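Local coordinates for protein UTP-glucose-1-phosphate uridylyltransferase 2 (Trypanosoma brucei, PDB 3GUE) that probably catalyses the transfer of a uridylyl group from UTP to glucose 1-phosphate, releasing diphosphate, and binds the product UDP-glucose, at residues R249-K254 and F292-H298; V452-V458 and G473-E479. All coordinates share one frame; numbering follows the deposited sequence.

Contact 1 (R249-K254 and F292-H298); sequences RTESDK and FQNIAKH. With SO4 (sulfate ion), chain G.
Arg249 reaches across to the 292-298 loop and holds two of its backbone carbonyls with its guanidinium. NH1 and NH2 close end-on around Phe292 O, each at 2.8 Å, and NH1 also gives a straighter bond to a lone pair of His298 O, which flanks it on the CD side (3.0 Å, 166° at the hydrogen). Both oxygens lie in the guanidinium plane. On the NE/NH2 side NE donates to Asp253 O at 3.1 Å, with a second, weak bond from NH2, so bonds to both loops fix the rotation of the group. The outstretched run from CG to NE, with chi1 at -156°, carries the charge over to these carbonyls.

Beside it, Gln293 folds about its CB-CG bond (chi2 -73°) and brings its amide across Lys254 at about a right angle, where NE2 donates to a lone pair of Lys254 O over 2.7 Å. The same oxygen meets the edge of the Phe292 ring at CE2. Ile295 packs on the other flank: its CG2 lies over one face of the guanidinium and 3.7 Å from Arg249 CD, while CD1 rests on the backbone of the Thr250-Asp253 type I turn. A water donates to Arg249 O and Ile295 O, tying the backbones together.

That turn is braced from within by Thr250 N bonding to Asp253 OD2, and Asp253 forms a salt bridge with Arg369. Away from Arg249, Asn294 ND2 and Lys297 NZ, with Ser291, hold a sulfate, probably from the crystallisation liquor, while Asn294 OD1 accepts from Lys297 N in an Asx motif. The arginine thus clamps together two loops that flank neighbouring antiparallel strands, 242-248 and 300-309, of the central mixed sheet in this GT-A-type nucleotidyltransferase domain, beside the UDP-glucose site to which Gly257 belongs.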
loop_
_atom_site.group_PDB
_atom_site.type_symbol
_atom_site.label_atom_id
_atom_site.label_comp_id
_atom_site.label_asym_id
_atom_site.label_seq_id
_atom_site.Cartn_x
_atom_site.Cartn_y
_atom_site.Cartn_z
ATOM N N ARG A 249 -2.875 10.199 12.213
ATOM C CA ARG A 249 -3.930 10.093 11.237
ATOM C C ARG A 249 -4.581 11.453 10.946
ATOM O O ARG A 249 -4.778 12.250 11.855
ATOM C CB ARG A 249 -4.984 9.106 11.716
ATOM C CG ARG A 249 -5.799 8.476 10.592
ATOM C CD ARG A 249 -6.720 7.449 11.192
ATOM N NE ARG A 249 -7.578 6.779 10.217
ATOM C CZ ARG A 249 -8.552 5.947 10.554
ATOM N NH1 ARG A 249 -8.776 5.670 11.841
ATOM N NH2 ARG A 249 -9.278 5.370 9.616
ATOM N N THR A 250 -4.897 11.682 9.666
ATOM C CA THR A 250 -5.599 12.874 9.181
ATOM C C THR A 250 -6.953 12.467 8.599
ATOM O O THR A 250 -7.249 11.276 8.451
ATOM C CB THR A 250 -4.795 13.615 8.071
ATOM O OG1 THR A 250 -4.631 12.749 6.937
ATOM C CG2 THR A 250 -3.415 14.058 8.579
ATOM N N GLU A 251 -7.772 13.453 8.254
ATOM C CA GLU A 251 -9.069 13.199 7.636
ATOM C C GLU A 251 -8.956 12.452 6.285
ATOM O O GLU A 251 -9.863 11.700 5.912
ATOM C CB GLU A 251 -9.818 14.519 7.473
ATOM C CG GLU A 251 -11.312 14.425 7.688
ATOM C CD GLU A 251 -12.063 15.617 7.118
ATOM O OE1 GLU A 251 -11.620 16.776 7.319
ATOM O OE2 GLU A 251 -13.108 15.393 6.461
ATOM N N SER A 252 -7.838 12.636 5.576
ATOM C CA SER A 252 -7.576 11.899 4.331
ATOM C C SER A 252 -7.228 10.396 4.510
ATOM O O SER A 252 -7.216 9.639 3.541
ATOM C CB SER A 252 -6.487 12.612 3.514
ATOM O OG SER A 252 -5.232 12.545 4.161
ATOM N N ASP A 253 -6.940 9.942 5.729
ATOM C CA ASP A 253 -6.529 8.524 5.903
ATOM C C ASP A 253 -7.777 7.684 6.157
ATOM O O ASP A 253 -8.204 7.527 7.308
ATOM C CB ASP A 253 -5.492 8.329 7.023
ATOM C CG ASP A 253 -4.243 9.213 6.856
ATOM O OD1 ASP A 253 -3.626 9.217 5.765
ATOM O OD2 ASP A 253 -3.880 9.899 7.830
ATOM N N LYS A 254 -8.348 7.135 5.083
ATOM C CA LYS A 254 -9.649 6.437 5.160
ATOM C C LYS A 254 -9.546 4.947 4.826
ATOM O O LYS A 254 -10.360 4.111 5.298
ATOM C CB LYS A 254 -10.623 7.082 4.200
ATOM C CG LYS A 254 -11.058 8.466 4.625
ATOM C CD LYS A 254 -12.024 9.056 3.632
ATOM C CE LYS A 254 -12.442 10.457 4.055
ATOM N NZ LYS A 254 -12.796 10.573 5.527
ATOM N N PHE A 292 -13.949 2.719 12.911
ATOM C CA PHE A 292 -12.727 2.588 12.107
ATOM C C PHE A 292 -12.281 3.957 11.588
ATOM O O PHE A 292 -11.075 4.193 11.450
ATOM C CB PHE A 292 -12.898 1.580 10.951
ATOM C CG PHE A 292 -11.653 1.387 10.094
ATOM C CD1 PHE A 292 -10.765 0.356 10.369
ATOM C CD2 PHE A 292 -11.403 2.220 8.983
ATOM C CE1 PHE A 292 -9.622 0.164 9.593
ATOM C CE2 PHE A 292 -10.284 2.032 8.180
ATOM C CZ PHE A 292 -9.377 0.998 8.483
ATOM N N GLN A 293 -13.260 4.839 11.337
ATOM C CA GLN A 293 -13.038 6.176 10.716
ATOM C C GLN A 293 -13.007 7.343 11.708
ATOM O O GLN A 293 -12.904 8.505 11.319
ATOM C CB GLN A 293 -14.046 6.454 9.586
ATOM C CG GLN A 293 -13.983 5.482 8.405
ATOM C CD GLN A 293 -12.762 5.685 7.516
ATOM O OE1 GLN A 293 -11.964 6.607 7.715
ATOM N NE2 GLN A 293 -12.644 4.853 6.495
ATOM N N ASN A 294 -13.072 7.025 12.993
ATOM C CA ASN A 294 -12.828 8.001 14.046
ATOM C C ASN A 294 -11.308 8.246 14.154
ATOM O O ASN A 294 -10.609 7.463 14.777
ATOM C CB ASN A 294 -13.408 7.460 15.358
ATOM C CG ASN A 294 -13.418 8.480 16.465
ATOM O OD1 ASN A 294 -12.593 9.387 16.498
ATOM N ND2 ASN A 294 -14.361 8.332 17.397
ATOM N N ILE A 295 -10.801 9.319 13.537
ATOM C CA ILE A 295 -9.345 9.538 13.462
ATOM C C ILE A 295 -8.754 9.990 14.805
ATOM O O ILE A 295 -7.528 9.930 15.002
ATOM C CB ILE A 295 -8.932 10.528 12.338
ATOM C CG1 ILE A 295 -9.402 11.967 12.664
ATOM C CG2 ILE A 295 -9.414 10.030 10.949
ATOM C CD1 ILE A 295 -8.814 13.013 11.734
ATOM N N ALA A 296 -9.634 10.411 15.715
ATOM C CA ALA A 296 -9.227 10.899 17.027
ATOM C C ALA A 296 -9.035 9.726 17.990
ATOM O O ALA A 296 -8.134 9.752 18.814
ATOM C CB ALA A 296 -10.256 11.874 17.565
ATOM N N LYS A 297 -9.894 8.704 17.861
ATOM C CA LYS A 297 -9.783 7.468 18.643
ATOM C C LYS A 297 -8.655 6.556 18.142
ATOM O O LYS A 297 -7.809 6.087 18.923
ATOM C CB LYS A 297 -11.121 6.718 18.625
ATOM C CG LYS A 297 -11.272 5.680 19.722
ATOM C CD LYS A 297 -12.321 4.655 19.360
ATOM C CE LYS A 297 -12.682 3.809 20.567
ATOM N NZ LYS A 297 -13.930 3.015 20.347
ATOM N N HIS A 298 -8.665 6.294 16.831
ATOM C CA HIS A 298 -7.676 5.464 16.187
ATOM C C HIS A 298 -6.801 6.374 15.321
ATOM O O HIS A 298 -6.976 6.458 14.108
ATOM C CB HIS A 298 -8.372 4.367 15.377
ATOM C CG HIS A 298 -9.231 3.474 16.218
ATOM N ND1 HIS A 298 -8.714 2.644 17.190
ATOM C CD2 HIS A 298 -10.572 3.319 16.267
ATOM C CE1 HIS A 298 -9.698 1.975 17.760
ATOM N NE2 HIS A 298 -10.837 2.376 17.228
HETATM S S SO4 G . -16.756 5.543 18.465
HETATM O O1 SO4 G . -18.189 5.215 18.423
HETATM O O2 SO4 G . -16.484 6.358 19.652
HETATM O O3 SO4 G . -15.979 4.302 18.516
HETATM O O4 SO4 G . -16.409 6.248 17.234
HETATM O O HOH W 1 -5.867 11.921 14.400
#

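Contact 2 (V452-V458 and G473-E479); sequences VSVRGNV and GRVLDNE
Parallel strands 453-455 and 475-477 are equivalent strands on successive turns of the C-terminal left-handed parallel beta-helix of this family, in which the chain turns a corner at Gly456 and Asn457 and runs on into another parallel sheet. Four backbone bonds zip the pair: Ser453 N to Arg474 O, Leu476 N to Ser453 O, Arg455 N to Leu476 O and Asn478 N to Arg455 O (2.6 Å). The strand axes lie 4.7 Å apart and only 4° from parallel.

On the face bearing Ser453 and Arg455, the arginine has CG opposite its carbonyl carbon (chi1 -61°) and an extended chain to NE, which lays the guanidinium over Val475; CG1 of the valine sits over one side of it, 3.5 Å from CZ and offset toward its rim. NE of Arg455 turns back to Ser453 OG at 2.8 Å, which steadies the group there. Asp477 is near but makes no salt bridge with it: Arg455 NH1 and Asp477 OD2 are 4.6 Å apart.

The other face is apolar and turned inward. There Leu476 meets Val458 at about a right angle, with CB of the leucine 3.9 Å from CG2 of the valine, and its CD1 lies near Val452 and Val454; Val481 of strand 480-483 packs against it from the next sheet.

At the corner the backbone pairing gives way to a side-chain acceptor, Asn478 OD1. It accepts a hydrogen bond from Asn457 N at 3.1 Å, the donor standing well above the carbonyl plane, while ND2 lies 3.3 Å from Gly456 CA. Arg474 spans its own segment to salt-bridge Glu479, OE2 meeting NH2 in the guanidinium plane.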
loop_
_atom_site.group_PDB
_atom_site.type_symbol
_atom_site.label_atom_id
_atom_site.label_comp_id
_atom_site.label_asym_id
_atom_site.label_seq_id
_atom_site.Cartn_x
_atom_site.Cartn_y
_atom_site.Cartn_z
ATOM N N VAL A 452 -7.273 26.500 -12.566
ATOM C CA VAL A 452 -8.257 26.631 -11.491
ATOM C C VAL A 452 -7.581 26.553 -10.121
ATOM O O VAL A 452 -6.780 25.675 -9.863
ATOM C CB VAL A 452 -9.388 25.580 -11.639
ATOM C CG1 VAL A 452 -10.316 25.587 -10.441
ATOM C CG2 VAL A 452 -10.186 25.875 -12.905
ATOM N N SER A 453 -7.900 27.503 -9.248
ATOM C CA SER A 453 -7.308 27.561 -7.919
ATOM C C SER A 453 -8.366 27.169 -6.893
ATOM O O SER A 453 -9.411 27.813 -6.802
ATOM C CB SER A 453 -6.753 28.975 -7.657
ATOM O OG SER A 453 -6.455 29.198 -6.286
ATOM N N VAL A 454 -8.131 26.083 -6.158
ATOM C CA VAL A 454 -9.101 25.673 -5.110
ATOM C C VAL A 454 -8.565 26.076 -3.716
ATOM O O VAL A 454 -7.430 25.729 -3.348
ATOM C CB VAL A 454 -9.486 24.157 -5.174
ATOM C CG1 VAL A 454 -10.345 23.757 -4.003
ATOM C CG2 VAL A 454 -10.172 23.785 -6.484
ATOM N N ARG A 455 -9.380 26.823 -2.963
ATOM C CA ARG A 455 -8.941 27.410 -1.704
ATOM C C ARG A 455 -9.944 27.172 -0.567
ATOM O O ARG A 455 -11.168 27.356 -0.738
ATOM C CB ARG A 455 -8.742 28.921 -1.863
ATOM C CG ARG A 455 -7.699 29.318 -2.871
ATOM C CD ARG A 455 -7.831 30.794 -3.242
ATOM N NE ARG A 455 -6.934 31.105 -4.352
ATOM C CZ ARG A 455 -6.702 32.317 -4.848
ATOM N NH1 ARG A 455 -7.296 33.390 -4.350
ATOM N NH2 ARG A 455 -5.869 32.444 -5.866
ATOM N N GLY A 456 -9.417 26.809 0.595
ATOM C CA GLY A 456 -10.250 26.611 1.789
ATOM C C GLY A 456 -11.063 25.334 1.683
ATOM O O GLY A 456 -10.509 24.298 1.322
ATOM N N ASN A 457 -12.351 25.418 2.039
ATOM C CA ASN A 457 -13.317 24.324 1.902
ATOM C C ASN A 457 -14.276 24.480 0.709
ATOM O O ASN A 457 -15.253 25.246 0.781
ATOM C CB ASN A 457 -14.130 24.168 3.191
ATOM C CG ASN A 457 -13.273 23.745 4.375
ATOM O OD1 ASN A 457 -13.445 24.229 5.487
ATOM N ND2 ASN A 457 -12.335 22.852 4.130
ATOM N N VAL A 458 -14.015 23.739 -0.370
ATOM C CA VAL A 458 -14.787 23.853 -1.615
ATOM C C VAL A 458 -15.720 22.664 -1.872
ATOM O O VAL A 458 -15.301 21.509 -1.800
ATOM C CB VAL A 458 -13.863 24.122 -2.824
ATOM C CG1 VAL A 458 -14.606 23.999 -4.191
ATOM C CG2 VAL A 458 -13.239 25.493 -2.690
ATOM N N GLY A 473 -8.999 29.403 -15.021
ATOM C CA GLY A 473 -8.668 30.570 -14.201
ATOM C C GLY A 473 -9.648 30.840 -13.067
ATOM O O GLY A 473 -9.445 31.767 -12.286
ATOM N N ARG A 474 -10.719 30.048 -12.984
ATOM C CA ARG A 474 -11.694 30.143 -11.875
ATOM C C ARG A 474 -11.028 29.962 -10.508
ATOM O O ARG A 474 -10.309 28.992 -10.278
ATOM C CB ARG A 474 -12.798 29.093 -12.045
ATOM C CG ARG A 474 -13.862 29.078 -10.953
ATOM C CD ARG A 474 -15.003 30.015 -11.283
ATOM N NE ARG A 474 -16.031 30.037 -10.238
ATOM C CZ ARG A 474 -17.152 29.321 -10.266
ATOM N NH1 ARG A 474 -17.420 28.516 -11.293
ATOM N NH2 ARG A 474 -18.009 29.413 -9.268
ATOM N N VAL A 475 -11.253 30.919 -9.619
ATOM C CA VAL A 475 -10.847 30.795 -8.212
ATOM C C VAL A 475 -12.061 30.345 -7.385
ATOM O O VAL A 475 -13.085 31.035 -7.320
ATOM C CB VAL A 475 -10.295 32.142 -7.620
ATOM C CG1 VAL A 475 -9.960 31.963 -6.126
ATOM C CG2 VAL A 475 -9.089 32.648 -8.397
ATOM N N LEU A 476 -11.944 29.180 -6.767
ATOM C CA LEU A 476 -12.943 28.714 -5.830
ATOM C C LEU A 476 -12.383 28.838 -4.427
ATOM O O LEU A 476 -11.540 28.034 -3.993
ATOM C CB LEU A 476 -13.342 27.279 -6.133
ATOM C CG LEU A 476 -14.076 27.039 -7.446
ATOM C CD1 LEU A 476 -13.767 25.632 -7.856
ATOM C CD2 LEU A 476 -15.599 27.293 -7.313
ATOM N N ASP A 477 -12.865 29.862 -3.733
ATOM C CA ASP A 477 -12.329 30.260 -2.438
ATOM C C ASP A 477 -13.384 30.039 -1.351
ATOM O O ASP A 477 -14.304 30.861 -1.201
ATOM C CB ASP A 477 -11.952 31.742 -2.510
ATOM C CG ASP A 477 -11.140 32.209 -1.316
ATOM O OD1 ASP A 477 -10.888 31.407 -0.394
ATOM O OD2 ASP A 477 -10.748 33.397 -1.318
ATOM N N ASN A 478 -13.265 28.933 -0.612
ATOM C CA ASN A 478 -14.252 28.581 0.412
ATOM C C ASN A 478 -15.712 28.631 -0.091
ATOM O O ASN A 478 -16.636 29.065 0.626
ATOM C CB ASN A 478 -14.049 29.467 1.650
ATOM C CG ASN A 478 -13.210 28.796 2.682
ATOM O OD1 ASN A 478 -13.662 27.858 3.346
ATOM N ND2 ASN A 478 -11.952 29.224 2.794
ATOM N N GLU A 479 -15.902 28.178 -1.328
ATOM C CA GLU A 479 -17.164 28.330 -2.047
ATOM C C GLU A 479 -17.875 26.990 -2.201
ATOM O O GLU A 479 -17.238 25.946 -2.313
ATOM C CB GLU A 479 -16.873 28.944 -3.418
ATOM C CG GLU A 479 -18.044 29.107 -4.376
ATOM C CD GLU A 479 -17.672 29.944 -5.611
ATOM O OE1 GLU A 479 -16.467 30.186 -5.832
ATOM O OE2 GLU A 479 -18.585 30.372 -6.349
HETATM O O HOH W 2 -15.419 26.891 4.930
HETATM O O HOH W 3 -17.360 26.274 2.518
#

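Overall arrangement
Contact 1 lies in the nucleotidyltransferase domain, its centre about 17 Å from that of the chain, whereas contact 2 sits about 30 Å out, in the C-terminal parallel-stranded region away from the annotated sites. The two are in series along the chain and do not touch, their nearest atoms being about 7 Å apart. They share no secondary-structure element. In contact 1 irregular loops without strand pairing are joined by side-chain donors bonding to backbone carbonyls, led by a buried arginine. Regular backbone-to-backbone bonds do this work in contact 2, where Val454 and Leu476 line the inward face, joined by Val452 and Val458, and Arg455 lies on the more exposed one.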